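Local coordinates for glycerol Dehydrogenase (PDB 5XN8), which probably catalyses the NAD-dependent oxidation of glycerol to dihydroxyacetone, as a member of the iron-containing alcohol dehydrogenase family, at residues 100-105 and 141-146; 13-18 and 229-234; 36-41 and 61-66. All blocks are in the same frame, centred on the assembly; numbering follows the deposited sequence. Where two conformers were deposited one is given.

Interaction 1. Residues 100-105 and 141-146; sequences AKAIGY and LIYPKN
Y143 pushes its ring against the side of the helix that carries K101, A102 and Y105, and each of the three takes a different part of it. Y105 meets the CD1-CE1 side: its CG lies 3.5 Å from Y143 CD1, with that carbon over one face of the Y105 ring. The two ring planes are inclined by 36° and their centroids are 5.2 Å apart, an oblique pairing that is neither a stack nor a T. On the other side of the Y143 ring, CE2 touches the CB of K101 at 3.6 Å, while the carbonyl O of K101 sits above one face near the rim; the carbonyl O of L141 occupies the opposite face. The phenol OH reaches A102, with Y143 OH 3.2 Å from A102 CB, and is hydrogen-bonded to S128 OG. Having CG of Y105 anti to the backbone N (chi1 170°) places the ring alongside Y143 and P144; the proline crosses it at about a right angle, its CD 3.8 Å from Y105 CE1. Of the K101 side chain it is CB that touches; the extended chain carries NZ away to the carbonyl oxygens of A122 and L127, close to residues that probably bind NAD(+). The contact joins helix 94-107 to the loop that leaves strand 137-142, while I103 packs on helix 70-83 and strand 87-92, and P144 touches N27 of a neighbouring subunit.

Interaction 2. Residues 13-18 and 229-234; sequences QGPDAS and ALERII
The Q13 carboxamide and the E231 carboxylate lie with their planes 40° apart, and the amide's NE2 supplies both hydrogen bonds between the segments. E231 OE1 lies in the amide plane, 3.0 Å from Q13 NE2, and the bond is straight at 179°; seen from the acid, the donor comes from above the carboxylate plane. The second bond, from Q13 NE2 to the backbone O of E231 at 2.8 Å, is more bent (140°), with the acceptor tilted out of the amide plane. One residue of the helix thus grips the amide nitrogen twice, its chain bending at CG so that OE1 and the backbone O both reach NE2. At the amide's other end, Q13 OE1 touches I234 CG2 at 3.8 Å and bonds to Y11 OH, while E231 OE2 has P15 CD beside it and is hydrogen-bonded to T154 OG1. K3 of a neighbouring subunit forms a salt bridge with E231 OE1 and a hydrogen bond with Q13 O. Helix 228-247 is so tied to strand 10-14, which pairs antiparallel with a strand of that neighbouring subunit. The buried acid meets an amide, a hydroxyl and a lysine, which probably favours its charged form.

Interaction 3. Residues 36-41 and 61-66; sequences ADDFVM and AERFNG
F64 N donates to A36 O across a 3.0 Å hydrogen bond, the main-chain link that goes with the parallel bridge between A36 and R63. The donor stands well above the carbonyl plane of A36, and the bond is moderately bent, with an N-H...O angle of 149°. Right after this bridge the chain turns into a helix, and D37 takes the N-cap: its OD1 accepts from V40 N at 2.7 Å, met nearly along the C-O axis. Setting CG between the backbone N and the carbonyl carbon (chi1 65°) is what brings the carboxylate over the N-terminal end of the helix. D37 also belongs to the site that probably binds NAD(+).

Farther out, D38 and R63 form a salt bridge, with D38 OD2 3.2 Å from R63 NE. The carboxylate lies at the edge of the guanidinium, near its plane, the two planes only 24° apart, but the angle at hydrogen makes the hydrogen bond weak. D38 OD1 instead rests against the aliphatic part of the arginine, 3.1 Å from R63 CD.

Beyond the polar pairs, M41, bent at chi2 and chi3, curls its methyl over the strand so that CE comes 3.2 Å from E62 O and 4.1 Å from A61 CB. F64 touches through its CB, 3.6 Å from A36 O, and its ring leads away, with G66 N lying over the centre of one face.

All this closes a beta-alpha-beta unit, strand 31-36, helix 38-54 and strand 58-63, at one edge of the parallel sheet of the dinucleotide-binding domain. F64 carries its ring on to T96 and T99 of helix 94-107, and E62 packs against L76 and I79 of helix 70-83.

Interactions 1 and 3 both flank the probable NAD(+) site from the sheet-bearing half of the chain: the 36-41 side supplies D37, and the F64 side chain comes within about 4 Å of that of K95, at the start of the helix that later carries K101, whose side chain is in turn about 4 Å from that of S125. Their nearest atoms are about 7 Å apart, and helix 94-107 is the bridge between them. Interaction 2 stands at the far strand of the same parallel sheet within the chain, its centre 23 Å from that of interaction 3, and spans to helix 228-247. The bound zinc ion, held by D171, H254 and H271, lies about 11 Å from the K101 side chain.

Interaction 1. Residues 100-105 and 141-146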
loop_
_atom_site.group_PDB
_atom_site.type_symbol
_atom_site.label_atom_id
_atom_site.label_comp_id
_atom_site.label_asym_id
_atom_site.label_seq_id
_atom_site.Cartn_x
_atom_site.Cartn_y
_atom_site.Cartn_z
ATOM N N ALA A 100 37.954 -14.871 -33.752
ATOM C CA ALA A 100 37.923 -13.609 -34.481
ATOM C C ALA A 100 38.463 -12.444 -33.639
ATOM O O ALA A 100 39.105 -11.544 -34.183
ATOM C CB ALA A 100 36.513 -13.314 -34.967
ATOM N N LYS A 101 38.207 -12.472 -32.330
ATOM C CA LYS A 101 38.719 -11.449 -31.399
ATOM C C LYS A 101 40.230 -11.500 -31.269
ATOM O O LYS A 101 40.895 -10.456 -31.270
ATOM C CB LYS A 101 38.111 -11.613 -29.993
ATOM C CG LYS A 101 36.637 -11.258 -29.876
ATOM C CD LYS A 101 36.146 -11.520 -28.459
ATOM C CE LYS A 101 34.626 -11.517 -28.338
ATOM N NZ LYS A 101 34.180 -12.225 -27.106
ATOM N N ALA A 102 40.760 -12.709 -31.146
ATOM C CA ALA A 102 42.208 -12.934 -31.045
ATOM C C ALA A 102 42.935 -12.452 -32.290
ATOM O O ALA A 102 43.939 -11.749 -32.182
ATOM C CB ALA A 102 42.506 -14.416 -30.800
ATOM N N ILE A 103 42.409 -12.818 -33.462
ATOM C CA ILE A 103 42.970 -12.381 -34.749
ATOM C C ILE A 103 43.000 -10.852 -34.832
ATOM O O ILE A 103 44.007 -10.274 -35.249
ATOM C CB ILE A 103 42.180 -12.960 -35.949
ATOM C CG1 ILE A 103 42.348 -14.485 -36.030
ATOM C CG2 ILE A 103 42.641 -12.353 -37.274
ATOM C CD1 ILE A 103 41.218 -15.184 -36.755
ATOM N N GLY A 104 41.902 -10.208 -34.436
ATOM C CA GLY A 104 41.810 -8.745 -34.426
ATOM C C GLY A 104 42.796 -8.098 -33.477
ATOM O O GLY A 104 43.419 -7.083 -33.817
ATOM N N TYR A 105 42.950 -8.698 -32.298
ATOM C CA TYR A 105 43.919 -8.235 -31.310
ATOM C C TYR A 105 45.359 -8.312 -31.822
ATOM O O TYR A 105 46.057 -7.295 -31.863
ATOM C CB TYR A 105 43.796 -9.026 -29.993
ATOM C CG TYR A 105 44.936 -8.728 -29.051
ATOM C CD1 TYR A 105 45.109 -7.447 -28.524
ATOM C CD2 TYR A 105 45.877 -9.703 -28.726
ATOM C CE1 TYR A 105 46.180 -7.153 -27.689
ATOM C CE2 TYR A 105 46.953 -9.421 -27.898
ATOM C CZ TYR A 105 47.094 -8.146 -27.380
ATOM O OH TYR A 105 48.156 -7.856 -26.554
ATOM N N LEU A 141 42.526 -15.193 -22.710
ATOM C CA LEU A 141 43.123 -13.965 -23.234
ATOM C C LEU A 141 42.138 -12.809 -23.037
ATOM O O LEU A 141 41.085 -12.755 -23.677
ATOM C CB LEU A 141 43.482 -14.108 -24.717
ATOM C CG LEU A 141 44.579 -15.128 -25.052
ATOM C CD1 LEU A 141 44.846 -15.092 -26.548
ATOM C CD2 LEU A 141 45.858 -14.921 -24.251
ATOM N N ILE A 142 42.493 -11.905 -22.133
ATOM C CA ILE A 142 41.730 -10.692 -21.873
ATOM C C ILE A 142 42.371 -9.595 -22.716
ATOM O O ILE A 142 43.571 -9.374 -22.617
ATOM C CB ILE A 142 41.783 -10.289 -20.381
ATOM C CG1 ILE A 142 41.365 -11.456 -19.476
ATOM C CG2 ILE A 142 40.927 -9.050 -20.125
ATOM C CD1 ILE A 142 41.930 -11.356 -18.069
ATOM N N TYR A 143 41.567 -8.918 -23.531
ATOM C CA TYR A 143 42.041 -7.865 -24.420
ATOM C C TYR A 143 41.803 -6.475 -23.830
ATOM O O TYR A 143 40.906 -6.294 -22.993
ATOM C CB TYR A 143 41.359 -7.952 -25.784
ATOM C CG TYR A 143 41.425 -9.330 -26.380
ATOM C CD1 TYR A 143 42.655 -9.920 -26.666
ATOM C CD2 TYR A 143 40.264 -10.067 -26.613
ATOM C CE1 TYR A 143 42.729 -11.201 -27.198
ATOM C CE2 TYR A 143 40.323 -11.338 -27.138
ATOM C CZ TYR A 143 41.551 -11.905 -27.429
ATOM O OH TYR A 143 41.598 -13.171 -27.948
ATOM N N PRO A 144 42.601 -5.478 -24.269
ATOM C CA PRO A 144 42.316 -4.081 -23.938
ATOM C C PRO A 144 41.010 -3.555 -24.537
ATOM O O PRO A 144 40.390 -2.661 -23.947
ATOM C CB PRO A 144 43.500 -3.317 -24.558
ATOM C CG PRO A 144 44.572 -4.333 -24.751
ATOM C CD PRO A 144 43.854 -5.613 -25.038
ATOM N N LYS A 145 40.608 -4.109 -25.683
ATOM C CA LYS A 145 39.494 -3.589 -26.470
ATOM C C LYS A 145 38.360 -4.609 -26.610
ATOM O O LYS A 145 38.615 -5.795 -26.789
ATOM C CB LYS A 145 40.005 -3.179 -27.855
ATOM C CG LYS A 145 39.114 -2.161 -28.552
ATOM C CD LYS A 145 39.595 -1.835 -29.949
ATOM C CE LYS A 145 40.869 -1.011 -29.898
ATOM N NZ LYS A 145 41.102 -0.236 -31.159
ATOM N N ASN A 146 37.116 -4.138 -26.520
ATOM C CA ASN A 146 35.940 -4.961 -26.834
ATOM C C ASN A 146 35.773 -5.037 -28.351
ATOM O O ASN A 146 36.361 -4.235 -29.077
ATOM C CB ASN A 146 34.668 -4.370 -26.226
ATOM C CG ASN A 146 34.630 -4.485 -24.722
ATOM O OD1 ASN A 146 35.401 -3.833 -24.015
ATOM N ND2 ASN A 146 33.713 -5.305 -24.218
#

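Interaction 2. Residues 13-18 and 229-234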
loop_
_atom_site.group_PDB
_atom_site.type_symbol
_atom_site.label_atom_id
_atom_site.label_comp_id
_atom_site.label_asym_id
_atom_site.label_seq_id
_atom_site.Cartn_x
_atom_site.Cartn_y
_atom_site.Cartn_z
ATOM N N GLN A 13 20.908 -5.000 -33.293
ATOM C CA GLN A 13 19.971 -6.101 -33.068
ATOM C C GLN A 13 18.628 -5.912 -33.761
ATOM O O GLN A 13 17.992 -4.894 -33.594
ATOM C CB GLN A 13 19.741 -6.294 -31.573
ATOM C CG GLN A 13 18.819 -7.458 -31.247
ATOM C CD GLN A 13 18.429 -7.463 -29.794
ATOM O OE1 GLN A 13 19.293 -7.432 -28.918
ATOM N NE2 GLN A 13 17.120 -7.457 -29.521
ATOM N N GLY A 14 18.194 -6.934 -34.491
ATOM C CA GLY A 14 16.878 -6.934 -35.134
ATOM C C GLY A 14 16.773 -7.976 -36.232
ATOM O O GLY A 14 17.730 -8.711 -36.489
ATOM N N PRO A 15 15.608 -8.055 -36.889
ATOM C CA PRO A 15 15.469 -8.905 -38.077
ATOM C C PRO A 15 16.443 -8.496 -39.178
ATOM O O PRO A 15 16.616 -7.304 -39.422
ATOM C CB PRO A 15 14.022 -8.653 -38.517
ATOM C CG PRO A 15 13.312 -8.309 -37.259
ATOM C CD PRO A 15 14.308 -7.526 -36.440
ATOM N N ASP A 16 17.088 -9.482 -39.799
ATOM C CA ASP A 16 17.998 -9.265 -40.941
ATOM C C ASP A 16 19.215 -8.373 -40.631
ATOM O O ASP A 16 19.769 -7.754 -41.528
ATOM C CB ASP A 16 17.227 -8.718 -42.147
ATOM C CG ASP A 16 16.028 -9.581 -42.515
ATOM O OD1 ASP A 16 16.201 -10.799 -42.757
ATOM O OD2 ASP A 16 14.898 -9.046 -42.552
ATOM N N ALA A 17 19.654 -8.339 -39.375
ATOM C CA ALA A 17 20.808 -7.531 -38.980
ATOM C C ALA A 17 22.115 -7.980 -39.636
ATOM O O ALA A 17 23.012 -7.164 -39.840
ATOM C CB ALA A 17 20.958 -7.516 -37.467
ATOM N N SER A 18 22.222 -9.257 -39.988
ATOM C CA SER A 18 23.428 -9.789 -40.629
ATOM C C SER A 18 23.608 -9.317 -42.086
ATOM O O SER A 18 24.715 -9.398 -42.634
ATOM C CB SER A 18 23.446 -11.318 -40.553
ATOM O OG SER A 18 22.235 -11.901 -41.023
ATOM N N ALA A 229 9.324 -9.968 -27.113
ATOM C CA ALA A 229 9.811 -10.612 -25.878
ATOM C C ALA A 229 11.139 -11.330 -26.104
ATOM O O ALA A 229 12.024 -11.316 -25.242
ATOM C CB ALA A 229 8.776 -11.594 -25.357
ATOM N N LEU A 230 11.266 -11.974 -27.258
ATOM C CA LEU A 230 12.527 -12.585 -27.672
ATOM C C LEU A 230 13.605 -11.516 -27.905
ATOM O O LEU A 230 14.770 -11.724 -27.549
ATOM C CB LEU A 230 12.326 -13.413 -28.937
ATOM C CG LEU A 230 13.539 -14.207 -29.444
ATOM C CD1 LEU A 230 13.987 -15.230 -28.412
ATOM C CD2 LEU A 230 13.245 -14.869 -30.779
ATOM N N GLU A 231 13.215 -10.386 -28.499
ATOM C CA GLU A 231 14.148 -9.275 -28.720
ATOM C C GLU A 231 14.685 -8.762 -27.385
ATOM O O GLU A 231 15.877 -8.506 -27.273
ATOM C CB GLU A 231 13.468 -8.121 -29.484
ATOM C CG GLU A 231 13.053 -8.439 -30.921
ATOM C CD GLU A 231 14.156 -8.275 -31.965
ATOM O OE1 GLU A 231 15.109 -7.507 -31.743
ATOM O OE2 GLU A 231 14.049 -8.902 -33.043
ATOM N N ARG A 232 13.804 -8.633 -26.386
ATOM C CA ARG A 232 14.196 -8.174 -25.043
ATOM C C ARG A 232 15.128 -9.174 -24.358
ATOM O O ARG A 232 16.083 -8.775 -23.687
ATOM C CB ARG A 232 12.979 -7.940 -24.135
ATOM C CG ARG A 232 11.948 -6.926 -24.602
ATOM C CD ARG A 232 12.460 -5.499 -24.606
ATOM N NE ARG A 232 11.469 -4.583 -25.194
ATOM C CZ ARG A 232 10.394 -4.084 -24.567
ATOM N NH1 ARG A 232 10.118 -4.395 -23.294
ATOM N NH2 ARG A 232 9.580 -3.264 -25.217
ATOM N N ILE A 233 14.834 -10.462 -24.519
ATOM C CA ILE A 233 15.639 -11.531 -23.918
ATOM C C ILE A 233 16.989 -11.706 -24.603
ATOM O O ILE A 233 17.976 -11.980 -23.933
ATOM C CB ILE A 233 14.839 -12.867 -23.856
ATOM C CG1 ILE A 233 13.749 -12.764 -22.779
ATOM C CG2 ILE A 233 15.735 -14.084 -23.600
ATOM C CD1 ILE A 233 14.240 -12.804 -21.344
ATOM N N ILE A 234 17.036 -11.557 -25.927
ATOM C CA ILE A 234 18.313 -11.565 -26.663
ATOM C C ILE A 234 19.217 -10.406 -26.214
ATOM O O ILE A 234 20.438 -10.570 -26.130
ATOM C CB ILE A 234 18.091 -11.541 -28.196
ATOM C CG1 ILE A 234 17.523 -12.885 -28.663
ATOM C CG2 ILE A 234 19.391 -11.258 -28.951
ATOM C CD1 ILE A 234 16.955 -12.856 -30.071
#

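Interaction 3. Residues 36-41 and 61-66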
loop_
_atom_site.group_PDB
_atom_site.type_symbol
_atom_site.label_atom_id
_atom_site.label_comp_id
_atom_site.label_asym_id
_atom_site.label_seq_id
_atom_site.Cartn_x
_atom_site.Cartn_y
_atom_site.Cartn_z
ATOM N N ALA A 36 33.909 -18.687 -40.367
ATOM C CA ALA A 36 32.793 -19.494 -39.886
ATOM C C ALA A 36 33.060 -20.982 -40.151
ATOM O O ALA A 36 33.814 -21.328 -41.065
ATOM C CB ALA A 36 31.510 -19.068 -40.580
ATOM N N ASP A 37 32.446 -21.856 -39.351
ATOM C CA ASP A 37 32.451 -23.295 -39.646
ATOM C C ASP A 37 31.549 -23.565 -40.854
ATOM O O ASP A 37 30.797 -22.680 -41.281
ATOM C CB ASP A 37 32.091 -24.157 -38.415
ATOM C CG ASP A 37 30.652 -23.956 -37.914
ATOM O OD1 ASP A 37 29.752 -23.616 -38.706
ATOM O OD2 ASP A 37 30.404 -24.196 -36.715
ATOM N N ASP A 38 31.630 -24.773 -41.408
ATOM C CA ASP A 38 30.922 -25.082 -42.659
ATOM C C ASP A 38 29.418 -25.002 -42.529
ATOM O O ASP A 38 28.750 -24.523 -43.442
ATOM C CB ASP A 38 31.320 -26.444 -43.217
ATOM C CG ASP A 38 32.771 -26.497 -43.603
ATOM O OD1 ASP A 38 33.196 -25.781 -44.549
ATOM O OD2 ASP A 38 33.488 -27.265 -42.949
ATOM N N PHE A 39 28.895 -25.475 -41.396
ATOM C CA PHE A 39 27.464 -25.381 -41.099
ATOM C C PHE A 39 26.977 -23.933 -41.120
ATOM O O PHE A 39 25.985 -23.621 -41.774
ATOM C CB PHE A 39 27.140 -26.002 -39.738
ATOM C CG PHE A 39 25.711 -25.811 -39.327
ATOM C CD1 PHE A 39 24.700 -26.511 -39.962
ATOM C CD2 PHE A 39 25.377 -24.907 -38.332
ATOM C CE1 PHE A 39 23.382 -26.328 -39.599
ATOM C CE2 PHE A 39 24.062 -24.718 -37.966
ATOM C CZ PHE A 39 23.063 -25.425 -38.603
ATOM N N VAL A 40 27.688 -23.061 -40.407
ATOM C CA VAL A 40 27.319 -21.643 -40.302
ATOM C C VAL A 40 27.612 -20.882 -41.604
ATOM O O VAL A 40 26.855 -19.974 -41.967
ATOM C CB VAL A 40 28.008 -20.967 -39.089
ATOM C CG1 VAL A 40 27.766 -19.465 -39.073
ATOM C CG2 VAL A 40 27.514 -21.585 -37.780
ATOM N N MET A 41 28.691 -21.249 -42.300
ATOM C CA MET A 41 29.037 -20.621 -43.576
ATOM C C MET A 41 27.942 -20.792 -44.638
ATOM O O MET A 41 27.678 -19.872 -45.407
ATOM C CB MET A 41 30.386 -21.147 -44.110
ATOM C CG MET A 41 31.011 -20.288 -45.215
ATOM S SD MET A 41 31.754 -18.705 -44.673
ATOM C CE MET A 41 33.407 -19.241 -44.213
ATOM N N ALA A 61 36.260 -15.037 -47.504
ATOM C CA ALA A 61 35.699 -15.976 -46.540
ATOM C C ALA A 61 36.638 -17.154 -46.383
ATOM O O ALA A 61 37.203 -17.633 -47.371
ATOM C CB ALA A 61 34.337 -16.461 -47.008
ATOM N N GLU A 62 36.810 -17.623 -45.148
ATOM C CA GLU A 62 37.669 -18.779 -44.871
ATOM C C GLU A 62 37.046 -19.695 -43.813
ATOM O O GLU A 62 36.335 -19.237 -42.924
ATOM C CB GLU A 62 39.064 -18.298 -44.441
ATOM C CG GLU A 62 40.153 -19.366 -44.421
ATOM C CD GLU A 62 40.438 -19.978 -45.785
ATOM O OE1 GLU A 62 40.938 -19.262 -46.679
ATOM O OE2 GLU A 62 40.171 -21.185 -45.954
ATOM N N ARG A 63 37.329 -20.986 -43.933
ATOM C CA ARG A 63 36.740 -22.016 -43.084
ATOM C C ARG A 63 37.425 -22.063 -41.719
ATOM O O ARG A 63 38.646 -21.957 -41.626
ATOM C CB ARG A 63 36.860 -23.387 -43.777
ATOM C CG ARG A 63 36.113 -24.504 -43.085
ATOM C CD ARG A 63 36.250 -25.835 -43.825
ATOM N NE ARG A 63 36.622 -26.917 -42.923
ATOM C CZ ARG A 63 37.857 -27.148 -42.477
ATOM N NH1 ARG A 63 38.886 -26.381 -42.834
ATOM N NH2 ARG A 63 38.068 -28.178 -41.655
ATOM N N PHE A 64 36.619 -22.241 -40.673
ATOM C CA PHE A 64 37.089 -22.357 -39.285
ATOM C C PHE A 64 36.977 -23.829 -38.858
ATOM O O PHE A 64 35.938 -24.457 -39.074
ATOM C CB PHE A 64 36.250 -21.421 -38.391
ATOM C CG PHE A 64 36.430 -21.645 -36.918
ATOM C CD1 PHE A 64 37.665 -21.465 -36.315
ATOM C CD2 PHE A 64 35.350 -22.024 -36.123
ATOM C CE1 PHE A 64 37.827 -21.670 -34.955
ATOM C CE2 PHE A 64 35.505 -22.228 -34.759
ATOM C CZ PHE A 64 36.745 -22.054 -34.175
ATOM N N ASN A 65 38.044 -24.372 -38.266
ATOM C CA ASN A 65 38.123 -25.818 -37.945
ATOM C C ASN A 65 37.326 -26.267 -36.720
ATOM O O ASN A 65 37.207 -27.470 -36.476
ATOM C CB ASN A 65 39.585 -26.268 -37.784
ATOM C CG ASN A 65 40.322 -26.339 -39.104
ATOM O OD1 ASN A 65 39.786 -26.832 -40.092
ATOM N ND2 ASN A 65 41.564 -25.876 -39.119
ATOM N N GLY A 66 36.814 -25.319 -35.938
ATOM C CA GLY A 66 35.879 -25.624 -34.855
ATOM C C GLY A 66 36.423 -25.470 -33.448
ATOM O O GLY A 66 35.676 -25.648 -32.486
#